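Local atomic coordinates of Ras-related protein Rab-7L1 (Homo sapiens, PDB entry 6HH2), a protein that binds and hydrolyses GTP as a Rab-family switch, maintains endosome and trans-Golgi network integrity, and recruits the kinase LRRK2 to the Golgi. Residues S102-K106 with F145-F151; W54-V60 with I173-M177. The protein carries 4 engineered substitutions. All coordinates share one frame; numbering follows the deposited sequence.

In the fold
Both contacts belong to the Ras-like G domain of Rab29, in which helices pack on the two faces of a six-stranded mixed sheet. Interaction 1 joins helix 96-112 to the end of helix 139-148, over strands 86-92 and 123-128. Interaction 2 joins the hairpin of strands 48-55 and 58-66, at the margin of the sheet, to the C-terminal helix 165-178. Their centres lie 27 Å apart and their nearest atoms about 9 Å, without touching; along the chain, interaction 1 falls inside the loop that interaction 2 closes. Neither coincides with an annotated site, although the side chain of Ser102 comes within about 11 Å of the bound GDP.

Interaction 1 of 2, residues S102-K106 with F145-F151; sequences SQRWK and FSKENGF
Lys106 NZ is gripped by two carbonyls of the turn that follows helix 139-148: it donates to Asn149 O at 2.9 Å, lying in that carbonyl's plane, and more weakly to Gly150 O at 3.1 Å. Asp110, one turn further along helix 96-112, adds a salt bridge to the same ammonium. The carbonyls belong to a Schellman motif in which Gly150, with phi 76°, turns the chain so that Phe151 N bonds back to Ser146 O. With CG anti to the backbone N (chi1 177°) and bends at chi2 and chi4, the lysine chain passes over Phe151. Its CG stands 4.2 Å from the centroid of the Phe151 ring, a CH-pi contact displaced toward the rim, while CB touches CZ.

One turn earlier, Gln103 is fully extended and crosses Asn149, the two amide planes nearly perpendicular at 89°. Gln103 NE2 gives an almost in-plane N-H to a lone pair of Asn149 OD1 at 2.9 Å. The other arm of that amide, Asn149 ND2, lies over the centre of the Phe145 ring, 3.4 Å above its plane, and bonds weakly to Phe145 O. Phe145 in turn points its CZ at the helix, 3.9 Å from Ser102 CB, with Gln103 N at its edge. Beneath, Phe145 and Phe151 both rest on Leu125 of strand 123-128. The contact thus pairs aromatic packing near the sheet with polar bonds: carbonyls in the turn after the helix receive a cation, whose charge Asp110 probably offsets.

Interaction 2 of 2, residues W54-V60 with I173-M177; sequences WSDYEIV and IEKMM
Strand 58-60 and helix 173-177 run at 122° to each other, their axes 11.5 Å apart at closest approach, with Val60 and Ile173 the nearest pair by CA. The strand is one arm of a beta-hairpin at the margin of the Ras-like sheet; the helix is the last of the G domain. At the hairpin's turn, Glu58 O accepts from both Trp54 N and Ser55 N. Ser55 OG bonds to Glu58 OE1 at 2.6 Å, on the oxygen's anti lone pair, while Glu58 OE2 turns to His9 of strand 8-17.

Between hairpin and helix the contact is mainly apolar. Trp54 holds its indole anti to the backbone N (chi1 -174°), which carries the ring alongside the helix. Three helix residues, one turn apart or adjacent, meet it differently. Glu174 CG comes in plane at the benzo edge, 3.8 Å from Trp54 CH2, and its carboxylate goes on to a salt bridge with Arg170. Ile173 CG2 approaches obliquely and is shared: it lies 4.1 Å from Trp54 CZ3 and the same distance from Val60 CG1. Leu52 and Leu62, on the two strands, also receive Ile173, joining this patch to the sheet's hydrophobic layer. Met177 lies over one face of the indole, at its five-membered ring, in a Met-aromatic contact. Its SD is distant, above that ring at 4.8 Å from the centroid, and also meets Val60 CG2. Bent at both chi2 and chi3, the methionine folds its methyl down onto the pyrrole part, so that Met177 CE rests 3.3 Å from Trp54 NE1.

Interaction 1 of 2, residues S102-K106 with F145-F151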
# COMPACT_ATOMS: atom_id res chain seq x y z
N SER A 102 10.04 5.91 5.77
CA SER A 102 9.06 4.83 5.91
C SER A 102 8.89 4.43 7.36
O SER A 102 7.82 3.92 7.74
CB SER A 102 9.53 3.60 5.10
OG SER A 102 9.59 3.96 3.76
N GLN A 103 9.91 4.68 8.20
CA GLN A 103 9.77 4.43 9.63
C GLN A 103 8.76 5.40 10.24
O GLN A 103 7.94 5.02 11.10
CB GLN A 103 11.11 4.57 10.33
CG GLN A 103 10.98 4.35 11.85
CD GLN A 103 12.28 4.54 12.58
OE1 GLN A 103 12.93 5.57 12.47
NE2 GLN A 103 12.69 3.51 13.32
N ARG A 104 8.82 6.65 9.81
CA ARG A 104 7.84 7.63 10.33
C ARG A 104 6.43 7.28 9.84
O ARG A 104 5.46 7.40 10.62
CB ARG A 104 8.23 9.05 9.90
CG ARG A 104 9.51 9.55 10.51
CD ARG A 104 9.75 11.03 10.07
NE ARG A 104 11.00 11.52 10.63
CZ ARG A 104 11.05 12.47 11.55
NH1 ARG A 104 9.92 13.04 11.98
NH2 ARG A 104 12.23 12.87 12.03
N TRP A 105 6.29 6.88 8.56
CA TRP A 105 4.98 6.45 8.11
C TRP A 105 4.46 5.29 8.95
O TRP A 105 3.28 5.25 9.31
CB TRP A 105 5.05 6.05 6.64
CG TRP A 105 5.20 7.22 5.66
CD1 TRP A 105 6.27 7.50 4.88
CD2 TRP A 105 4.19 8.18 5.35
NE1 TRP A 105 5.99 8.62 4.07
CE2 TRP A 105 4.71 9.02 4.34
CE3 TRP A 105 2.88 8.35 5.79
CZ2 TRP A 105 3.99 10.09 3.81
CZ3 TRP A 105 2.13 9.47 5.27
CH2 TRP A 105 2.70 10.27 4.24
N LYS A 106 5.32 4.30 9.24
CA LYS A 106 4.83 3.14 10.00
C LYS A 106 4.47 3.51 11.43
O LYS A 106 3.43 3.05 11.95
CB LYS A 106 5.94 2.07 10.00
CG LYS A 106 5.66 0.78 10.81
CD LYS A 106 4.40 0.09 10.31
CE LYS A 106 4.39 -1.42 10.71
NZ LYS A 106 4.50 -1.53 12.18
N PHE A 145 15.47 -3.46 8.78
CA PHE A 145 14.56 -2.35 9.02
C PHE A 145 13.12 -2.82 9.08
O PHE A 145 12.35 -2.40 9.95
CB PHE A 145 14.77 -1.33 7.87
CG PHE A 145 13.84 -0.18 7.85
CD1 PHE A 145 12.62 -0.31 7.21
CD2 PHE A 145 14.24 1.06 8.35
CE1 PHE A 145 11.75 0.76 7.08
CE2 PHE A 145 13.37 2.18 8.21
CZ PHE A 145 12.11 1.98 7.59
N SER A 146 12.73 -3.73 8.17
CA SER A 146 11.36 -4.20 8.18
C SER A 146 11.05 -4.90 9.51
O SER A 146 9.98 -4.69 10.10
CB SER A 146 11.24 -5.15 6.98
OG SER A 146 9.93 -5.67 6.82
N LYS A 147 11.96 -5.76 9.97
CA LYS A 147 11.75 -6.44 11.24
C LYS A 147 11.77 -5.47 12.42
O LYS A 147 10.92 -5.57 13.31
CB LYS A 147 12.83 -7.50 11.40
CG LYS A 147 12.52 -8.74 10.50
CD LYS A 147 13.76 -9.53 10.35
CE LYS A 147 13.41 -10.89 9.68
NZ LYS A 147 14.64 -11.65 9.38
N GLU A 148 12.73 -4.54 12.45
CA GLU A 148 12.83 -3.67 13.62
C GLU A 148 11.59 -2.78 13.74
O GLU A 148 11.17 -2.46 14.86
CB GLU A 148 14.06 -2.78 13.49
CG GLU A 148 15.39 -3.48 13.83
CD GLU A 148 16.58 -2.59 13.49
OE1 GLU A 148 16.32 -1.43 13.08
OE2 GLU A 148 17.74 -3.02 13.63
N ASN A 149 10.95 -2.46 12.62
CA ASN A 149 9.81 -1.55 12.63
C ASN A 149 8.46 -2.26 12.59
O ASN A 149 7.43 -1.60 12.39
CB ASN A 149 9.95 -0.47 11.54
CG ASN A 149 11.10 0.46 11.85
OD1 ASN A 149 11.05 1.16 12.86
ND2 ASN A 149 12.17 0.38 11.08
N GLY A 150 8.44 -3.59 12.69
CA GLY A 150 7.17 -4.27 12.84
C GLY A 150 6.34 -4.39 11.59
O GLY A 150 5.13 -4.54 11.69
N PHE A 151 6.97 -4.35 10.41
CA PHE A 151 6.22 -4.57 9.19
C PHE A 151 5.81 -6.02 9.06
O PHE A 151 6.49 -6.93 9.58
CB PHE A 151 7.06 -4.21 7.97
CG PHE A 151 7.19 -2.72 7.75
CD1 PHE A 151 8.20 -2.00 8.37
CD2 PHE A 151 6.30 -2.11 6.88
CE1 PHE A 151 8.30 -0.59 8.16
CE2 PHE A 151 6.39 -0.68 6.69
CZ PHE A 151 7.40 0.01 7.30

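Interaction 2 of 2, residues W54-V60 with I173-M177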
# COMPACT_ATOMS: atom_id res chain seq x y z
N TRP A 54 -13.60 -13.87 -5.85
CA TRP A 54 -12.84 -14.65 -4.87
C TRP A 54 -13.24 -16.11 -4.87
O TRP A 54 -12.39 -16.98 -4.79
CB TRP A 54 -13.04 -14.06 -3.46
CG TRP A 54 -12.17 -14.74 -2.41
CD1 TRP A 54 -12.57 -15.58 -1.39
CD2 TRP A 54 -10.76 -14.62 -2.31
NE1 TRP A 54 -11.47 -15.99 -0.68
CE2 TRP A 54 -10.36 -15.40 -1.21
CE3 TRP A 54 -9.81 -13.92 -3.03
CZ2 TRP A 54 -9.01 -15.50 -0.84
CZ3 TRP A 54 -8.48 -14.02 -2.65
CH2 TRP A 54 -8.10 -14.78 -1.57
N SER A 55 -14.54 -16.38 -5.00
CA SER A 55 -15.04 -17.74 -5.10
C SER A 55 -16.33 -17.69 -5.89
O SER A 55 -16.75 -16.62 -6.34
CB SER A 55 -15.28 -18.32 -3.69
OG SER A 55 -16.40 -17.69 -3.09
N ASP A 56 -17.02 -18.83 -6.05
CA ASP A 56 -18.26 -18.77 -6.81
C ASP A 56 -19.30 -17.82 -6.21
O ASP A 56 -20.15 -17.32 -6.96
CB ASP A 56 -18.86 -20.17 -7.11
CG ASP A 56 -19.10 -20.99 -5.87
OD1 ASP A 56 -18.78 -20.54 -4.76
OD2 ASP A 56 -19.63 -22.13 -6.03
N TYR A 57 -19.24 -17.49 -4.91
CA TYR A 57 -20.28 -16.64 -4.35
C TYR A 57 -19.74 -15.39 -3.65
O TYR A 57 -20.53 -14.65 -3.05
CB TYR A 57 -21.22 -17.41 -3.40
CG TYR A 57 -20.56 -17.69 -2.07
CD1 TYR A 57 -19.56 -18.65 -1.97
CD2 TYR A 57 -20.89 -16.96 -0.93
CE1 TYR A 57 -18.92 -18.89 -0.78
CE2 TYR A 57 -20.25 -17.20 0.29
CZ TYR A 57 -19.26 -18.18 0.34
OH TYR A 57 -18.59 -18.46 1.51
N GLU A 58 -18.43 -15.14 -3.73
CA GLU A 58 -17.82 -14.02 -3.02
C GLU A 58 -16.98 -13.17 -3.96
O GLU A 58 -16.25 -13.70 -4.81
CB GLU A 58 -16.81 -14.50 -1.99
CG GLU A 58 -17.42 -15.44 -0.95
CD GLU A 58 -16.32 -16.11 -0.16
OE1 GLU A 58 -15.73 -17.12 -0.62
OE2 GLU A 58 -15.99 -15.60 0.91
N ILE A 59 -17.02 -11.86 -3.75
CA ILE A 59 -16.05 -10.99 -4.40
C ILE A 59 -15.26 -10.26 -3.31
O ILE A 59 -15.68 -10.16 -2.15
CB ILE A 59 -16.73 -9.99 -5.35
CG1 ILE A 59 -17.69 -9.10 -4.59
CG2 ILE A 59 -17.41 -10.70 -6.55
CD1 ILE A 59 -18.03 -7.82 -5.35
N VAL A 60 -14.07 -9.80 -3.70
CA VAL A 60 -13.22 -8.90 -2.90
C VAL A 60 -13.18 -7.56 -3.61
O VAL A 60 -12.94 -7.50 -4.83
CB VAL A 60 -11.79 -9.46 -2.82
CG1 VAL A 60 -10.83 -8.40 -2.28
CG2 VAL A 60 -11.79 -10.71 -1.90
N ILE A 173 -3.90 -9.21 -0.06
CA ILE A 173 -5.33 -9.55 -0.05
C ILE A 173 -5.58 -10.81 0.74
O ILE A 173 -6.54 -10.89 1.52
CB ILE A 173 -5.84 -9.71 -1.48
CG1 ILE A 173 -5.79 -8.37 -2.19
CG2 ILE A 173 -7.30 -10.31 -1.51
CD1 ILE A 173 -6.06 -8.49 -3.75
N GLU A 174 -4.75 -11.82 0.53
CA GLU A 174 -4.98 -13.07 1.24
C GLU A 174 -4.82 -12.88 2.73
O GLU A 174 -5.58 -13.47 3.51
CB GLU A 174 -4.10 -14.17 0.66
CG GLU A 174 -4.37 -14.37 -0.86
CD GLU A 174 -3.69 -15.57 -1.46
OE1 GLU A 174 -3.17 -16.37 -0.66
OE2 GLU A 174 -3.72 -15.76 -2.70
N LYS A 175 -3.92 -12.00 3.14
CA LYS A 175 -3.78 -11.72 4.57
C LYS A 175 -4.99 -10.97 5.12
O LYS A 175 -5.43 -11.21 6.24
CB LYS A 175 -2.49 -10.92 4.82
CG LYS A 175 -2.31 -10.48 6.30
CD LYS A 175 -2.03 -11.69 7.18
CE LYS A 175 -0.56 -12.05 7.14
NZ LYS A 175 -0.34 -13.14 8.13
N MET A 176 -5.49 -9.99 4.36
CA MET A 176 -6.68 -9.26 4.81
C MET A 176 -7.88 -10.19 4.91
O MET A 176 -8.70 -10.06 5.83
CB MET A 176 -6.99 -8.11 3.87
CG MET A 176 -5.91 -6.97 3.93
SD MET A 176 -6.39 -5.52 3.01
CE MET A 176 -6.41 -6.13 1.28
N MET A 177 -7.99 -11.17 4.00
CA MET A 177 -9.06 -12.16 4.12
C MET A 177 -8.89 -13.02 5.37
O MET A 177 -9.87 -13.29 6.09
CB MET A 177 -9.11 -13.03 2.85
CG MET A 177 -9.63 -12.27 1.63
SD MET A 177 -11.39 -11.92 1.77
CE MET A 177 -12.11 -13.54 1.47